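Local coordinates for flagellar brake protein YcgR (Klebsiella pneumoniae, PDB 5KEC) that probably activates transcription of type 3 fimbriae genes, binding DNA in response to the second messenger c-di-GMP, at residues I178-I190 with S201-H213. Numbering follows the deposited sequence.
Sequences ITIDLVVKNVIVI and SYYQISCQFKFRH
A classic beta bulge sets Lys185 and Asn186 of one strand against the single Ser206 of the other, shifting the antiparallel register by one residue. Ser206 O takes Lys185 N at 2.8 Å and, more weakly, Asn186 N at 3.3 Å. Asn186 O then receives Ser206 N in the carbonyl plane, with a nearly straight N-H...O angle of 171°. Regular pairing continues on both sides of the bulge.

Near the end at Phe211, Ile180 holds CG1 anti to its N (chi1 -163°). This carries CD1 over one face of the Phe211 ring, 3.8 Å from its centroid, while the same methyl touches Phe209 CB. Leu182 CD2 meets the Phe209 ring at its edge, 3.5 Å from Phe209 CD2. Beyond them, Arg212 NH2 lies 3.5 Å from Asp181 OD1 in a long salt bridge. Asn167 hydrogen-bonds to both, OD1 with Arg212 NH2 and N with Asp181 OD1. Thr179 CG2 covers a face of the guanidinium. A water joins Thr179 O to Arg212 N.

At the other end, Val189 CG1 sits over a face of the Tyr203 ring, 4.1 Å from the centroid. Asn186, Gln204, Ser206 and Cys207 contact c-di-GMP in ligand-bound MrkH; here, without it, the bulged beta hairpin forms part of the ligand site of a PilZ-type beta-barrel domain.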
loop_
_atom_site.group_PDB
_atom_site.type_symbol
_atom_site.label_atom_id
_atom_site.label_comp_id
_atom_site.label_asym_id
_atom_site.label_seq_id
_atom_site.Cartn_x
_atom_site.Cartn_y
_atom_site.Cartn_z
ATOM N N ILE B 178 15.131 10.443 -8.735
ATOM C CA ILE B 178 15.062 9.032 -8.407
ATOM C C ILE B 178 14.436 8.271 -9.564
ATOM O O ILE B 178 13.272 8.489 -9.905
ATOM C CB ILE B 178 14.219 8.784 -7.145
ATOM C CG1 ILE B 178 14.779 9.566 -5.959
ATOM C CG2 ILE B 178 14.166 7.285 -6.824
ATOM C CD1 ILE B 178 14.003 9.365 -4.675
ATOM N N THR B 179 15.208 7.376 -10.164
ATOM C CA THR B 179 14.706 6.533 -11.239
ATOM C C THR B 179 14.034 5.314 -10.633
ATOM O O THR B 179 14.606 4.640 -9.782
ATOM C CB THR B 179 15.839 6.098 -12.195
ATOM O OG1 THR B 179 16.408 7.259 -12.807
ATOM C CG2 THR B 179 15.307 5.181 -13.291
ATOM N N ILE B 180 12.812 5.034 -11.060
ATOM C CA ILE B 180 12.036 3.983 -10.427
ATOM C C ILE B 180 11.067 3.377 -11.423
ATOM O O ILE B 180 10.828 3.942 -12.488
ATOM C CB ILE B 180 11.243 4.551 -9.235
ATOM C CG1 ILE B 180 10.755 3.426 -8.319
ATOM C CG2 ILE B 180 10.085 5.440 -9.731
ATOM C CD1 ILE B 180 10.094 3.926 -7.061
ATOM N N ASP B 181 10.512 2.219 -11.078
ATOM C CA ASP B 181 9.460 1.615 -11.885
ATOM C C ASP B 181 8.107 1.833 -11.217
ATOM O O ASP B 181 7.967 1.679 -10.000
ATOM C CB ASP B 181 9.729 0.128 -12.088
ATOM C CG ASP B 181 11.061 -0.124 -12.751
ATOM O OD1 ASP B 181 11.370 0.579 -13.736
ATOM O OD2 ASP B 181 11.810 -1.002 -12.273
ATOM N N LEU B 182 7.118 2.220 -12.011
ATOM C CA LEU B 182 5.792 2.475 -11.472
ATOM C C LEU B 182 4.789 1.462 -12.004
ATOM O O LEU B 182 4.814 1.106 -13.180
ATOM C CB LEU B 182 5.329 3.889 -11.819
ATOM C CG LEU B 182 6.241 5.041 -11.401
ATOM C CD1 LEU B 182 5.760 6.343 -12.029
ATOM C CD2 LEU B 182 6.315 5.153 -9.887
ATOM N N VAL B 183 3.902 1.010 -11.129
ATOM C CA VAL B 183 2.804 0.146 -11.535
ATOM C C VAL B 183 1.517 0.953 -11.473
ATOM O O VAL B 183 1.109 1.404 -10.405
ATOM C CB VAL B 183 2.681 -1.079 -10.616
ATOM C CG1 VAL B 183 1.442 -1.893 -10.970
ATOM C CG2 VAL B 183 3.944 -1.939 -10.700
ATOM N N VAL B 184 0.896 1.156 -12.627
ATOM C CA VAL B 184 -0.344 1.907 -12.709
ATOM C C VAL B 184 -1.456 1.136 -12.005
ATOM O O VAL B 184 -1.678 -0.036 -12.291
ATOM C CB VAL B 184 -0.726 2.171 -14.178
ATOM C CG1 VAL B 184 -2.079 2.882 -14.268
ATOM C CG2 VAL B 184 0.363 2.984 -14.861
ATOM N N LYS B 185 -2.140 1.792 -11.073
ATOM C CA LYS B 185 -3.190 1.136 -10.294
ATOM C C LYS B 185 -4.583 1.642 -10.633
ATOM O O LYS B 185 -5.536 0.866 -10.678
ATOM C CB LYS B 185 -2.946 1.306 -8.792
ATOM C CG LYS B 185 -1.860 0.406 -8.237
ATOM C CD LYS B 185 -2.191 -1.040 -8.532
ATOM C CE LYS B 185 -1.071 -1.974 -8.125
ATOM N NZ LYS B 185 -1.400 -3.381 -8.498
ATOM N N ASN B 186 -4.700 2.945 -10.862
ATOM C CA ASN B 186 -6.007 3.557 -11.056
ATOM C C ASN B 186 -5.926 4.864 -11.831
ATOM O O ASN B 186 -5.067 5.699 -11.566
ATOM C CB ASN B 186 -6.673 3.797 -9.700
ATOM C CG ASN B 186 -8.159 3.521 -9.724
ATOM O OD1 ASN B 186 -8.591 2.371 -9.619
ATOM N ND2 ASN B 186 -8.955 4.576 -9.851
ATOM N N VAL B 187 -6.820 5.038 -12.796
ATOM C CA VAL B 187 -6.888 6.292 -13.526
ATOM C C VAL B 187 -8.293 6.880 -13.416
ATOM O O VAL B 187 -9.281 6.208 -13.726
ATOM C CB VAL B 187 -6.519 6.108 -15.016
ATOM C CG1 VAL B 187 -6.535 7.450 -15.737
ATOM C CG2 VAL B 187 -5.150 5.437 -15.156
ATOM N N ILE B 188 -8.377 8.126 -12.957
ATOM C CA ILE B 188 -9.640 8.858 -12.950
ATOM C C ILE B 188 -9.499 10.203 -13.648
ATOM O O ILE B 188 -8.391 10.722 -13.805
ATOM C CB ILE B 188 -10.194 9.087 -11.524
ATOM C CG1 ILE B 188 -9.294 10.034 -10.725
ATOM C CG2 ILE B 188 -10.394 7.768 -10.796
ATOM C CD1 ILE B 188 -9.772 10.275 -9.290
ATOM N N VAL B 189 -10.632 10.759 -14.064
ATOM C CA VAL B 189 -10.662 12.069 -14.695
ATOM C C VAL B 189 -11.390 13.036 -13.784
ATOM O O VAL B 189 -12.581 12.863 -13.511
ATOM C CB VAL B 189 -11.421 12.046 -16.034
ATOM C CG1 VAL B 189 -11.073 13.286 -16.858
ATOM C CG2 VAL B 189 -11.109 10.775 -16.801
ATOM N N ILE B 190 -10.677 14.056 -13.322
ATOM C CA ILE B 190 -11.253 15.070 -12.457
ATOM C C ILE B 190 -11.561 16.316 -13.272
ATOM O O ILE B 190 -10.683 16.871 -13.927
ATOM C CB ILE B 190 -10.288 15.422 -11.315
ATOM C CG1 ILE B 190 -10.057 14.194 -10.431
ATOM C CG2 ILE B 190 -10.823 16.584 -10.501
ATOM C CD1 ILE B 190 -9.003 14.391 -9.358
ATOM N N SER B 201 -10.407 19.340 -17.476
ATOM C CA SER B 201 -10.300 17.957 -17.028
ATOM C C SER B 201 -8.843 17.538 -16.819
ATOM O O SER B 201 -7.988 17.753 -17.678
ATOM C CB SER B 201 -10.993 17.007 -18.009
ATOM O OG SER B 201 -12.374 17.300 -18.106
ATOM N N TYR B 202 -8.579 16.937 -15.667
ATOM C CA TYR B 202 -7.246 16.476 -15.319
ATOM C C TYR B 202 -7.289 14.981 -15.096
ATOM O O TYR B 202 -8.208 14.471 -14.454
ATOM C CB TYR B 202 -6.752 17.180 -14.057
ATOM C CG TYR B 202 -6.797 18.682 -14.165
ATOM C CD1 TYR B 202 -5.689 19.400 -14.592
ATOM C CD2 TYR B 202 -7.958 19.385 -13.860
ATOM C CE1 TYR B 202 -5.729 20.775 -14.703
ATOM C CE2 TYR B 202 -8.008 20.759 -13.964
ATOM C CZ TYR B 202 -6.890 21.451 -14.385
ATOM O OH TYR B 202 -6.935 22.822 -14.492
ATOM N N TYR B 203 -6.300 14.274 -15.627
ATOM C CA TYR B 203 -6.221 12.841 -15.413
ATOM C C TYR B 203 -5.291 12.534 -14.247
ATOM O O TYR B 203 -4.144 12.988 -14.215
ATOM C CB TYR B 203 -5.750 12.129 -16.682
ATOM C CG TYR B 203 -6.724 12.243 -17.825
ATOM C CD1 TYR B 203 -7.625 11.225 -18.092
ATOM C CD2 TYR B 203 -6.758 13.377 -18.626
ATOM C CE1 TYR B 203 -8.529 11.327 -19.133
ATOM C CE2 TYR B 203 -7.658 13.485 -19.672
ATOM C CZ TYR B 203 -8.541 12.457 -19.916
ATOM O OH TYR B 203 -9.441 12.556 -20.953
ATOM N N GLN B 204 -5.802 11.779 -13.281
ATOM C CA GLN B 204 -5.013 11.375 -12.131
ATOM C C GLN B 204 -4.700 9.891 -12.222
ATOM O O GLN B 204 -5.601 9.054 -12.225
ATOM C CB GLN B 204 -5.748 11.684 -10.826
ATOM C CG GLN B 204 -5.021 11.184 -9.584
ATOM C CD GLN B 204 -5.702 11.598 -8.298
ATOM O OE1 GLN B 204 -5.597 12.744 -7.874
ATOM N NE2 GLN B 204 -6.408 10.660 -7.668
ATOM N N ILE B 205 -3.412 9.573 -12.324
ATOM C CA ILE B 205 -2.972 8.191 -12.382
ATOM C C ILE B 205 -2.311 7.823 -11.068
ATOM O O ILE B 205 -1.292 8.402 -10.691
ATOM C CB ILE B 205 -2.001 7.948 -13.552
ATOM C CG1 ILE B 205 -2.673 8.307 -14.879
ATOM C CG2 ILE B 205 -1.544 6.502 -13.567
ATOM C CD1 ILE B 205 -2.299 9.667 -15.409
ATOM N N SER B 206 -2.919 6.877 -10.357
ATOM C CA SER B 206 -2.399 6.439 -9.073
ATOM C C SER B 206 -1.450 5.293 -9.317
ATOM O O SER B 206 -1.783 4.339 -10.020
ATOM C CB SER B 206 -3.531 6.011 -8.136
ATOM O OG SER B 206 -4.323 7.129 -7.780
ATOM N N CYS B 207 -0.259 5.395 -8.744
ATOM C CA CYS B 207 0.787 4.423 -9.021
ATOM C C CYS B 207 1.365 3.826 -7.755
ATOM O O CYS B 207 1.314 4.426 -6.682
ATOM C CB CYS B 207 1.895 5.073 -9.848
ATOM S SG CYS B 207 1.355 5.558 -11.510
ATOM N N GLN B 208 1.906 2.626 -7.892
ATOM C CA GLN B 208 2.603 1.979 -6.803
ATOM C C GLN B 208 4.084 2.000 -7.151
ATOM O O GLN B 208 4.464 1.677 -8.274
ATOM C CB GLN B 208 2.104 0.545 -6.649
ATOM C CG GLN B 208 2.567 -0.154 -5.389
ATOM C CD GLN B 208 2.108 -1.596 -5.337
ATOM O OE1 GLN B 208 2.857 -2.510 -5.690
ATOM N NE2 GLN B 208 0.870 -1.809 -4.901
ATOM N N PHE B 209 4.912 2.414 -6.196
ATOM C CA PHE B 209 6.360 2.415 -6.383
ATOM C C PHE B 209 6.907 0.994 -6.431
ATOM O O PHE B 209 6.578 0.168 -5.580
ATOM C CB PHE B 209 7.046 3.159 -5.233
ATOM C CG PHE B 209 6.824 4.640 -5.240
ATOM C CD1 PHE B 209 6.683 5.333 -4.049
ATOM C CD2 PHE B 209 6.779 5.344 -6.430
ATOM C CE1 PHE B 209 6.489 6.701 -4.046
ATOM C CE2 PHE B 209 6.584 6.712 -6.435
ATOM C CZ PHE B 209 6.440 7.391 -5.244
ATOM N N LYS B 210 7.741 0.710 -7.429
ATOM C CA LYS B 210 8.582 -0.484 -7.399
ATOM C C LYS B 210 10.032 -0.034 -7.249
ATOM O O LYS B 210 10.734 0.165 -8.244
ATOM C CB LYS B 210 8.418 -1.328 -8.668
ATOM C CG LYS B 210 7.091 -2.057 -8.786
ATOM C CD LYS B 210 6.873 -3.038 -7.639
ATOM C CE LYS B 210 5.475 -3.654 -7.691
ATOM N NZ LYS B 210 5.226 -4.622 -6.584
ATOM N N PHE B 211 10.475 0.139 -6.006
ATOM C CA PHE B 211 11.809 0.673 -5.744
ATOM C C PHE B 211 12.932 -0.242 -6.226
ATOM O O PHE B 211 12.799 -1.466 -6.223
ATOM C CB PHE B 211 11.992 0.971 -4.257
ATOM C CG PHE B 211 11.183 2.135 -3.766
ATOM C CD1 PHE B 211 11.619 3.434 -3.976
ATOM C CD2 PHE B 211 9.989 1.931 -3.088
ATOM C CE1 PHE B 211 10.878 4.511 -3.522
ATOM C CE2 PHE B 211 9.241 2.999 -2.632
ATOM C CZ PHE B 211 9.684 4.293 -2.849
ATOM N N ARG B 212 14.044 0.368 -6.628
ATOM C CA ARG B 212 15.205 -0.381 -7.091
ATOM C C ARG B 212 16.180 -0.651 -5.951
ATOM O O ARG B 212 16.917 -1.631 -5.981
ATOM C CB ARG B 212 15.902 0.360 -8.233
ATOM C CG ARG B 212 15.040 0.523 -9.465
ATOM C CD ARG B 212 15.823 1.131 -10.610
ATOM N NE ARG B 212 15.066 1.080 -11.857
ATOM C CZ ARG B 212 15.532 1.489 -13.031
ATOM N NH1 ARG B 212 16.760 1.981 -13.127
ATOM N NH2 ARG B 212 14.765 1.401 -14.109
ATOM N N HIS B 213 16.185 0.225 -4.951
ATOM C CA HIS B 213 17.011 0.023 -3.768
ATOM C C HIS B 213 16.274 0.492 -2.529
ATOM O O HIS B 213 15.299 1.240 -2.621
ATOM C CB HIS B 213 18.320 0.812 -3.864
ATOM C CG HIS B 213 18.919 0.841 -5.235
ATOM N ND1 HIS B 213 18.420 1.630 -6.248
ATOM C CD2 HIS B 213 19.985 0.189 -5.754
ATOM C CE1 HIS B 213 19.149 1.458 -7.337
ATOM N NE2 HIS B 213 20.106 0.589 -7.063
HETATM O O HOH W 1 14.011 3.358 -7.114
#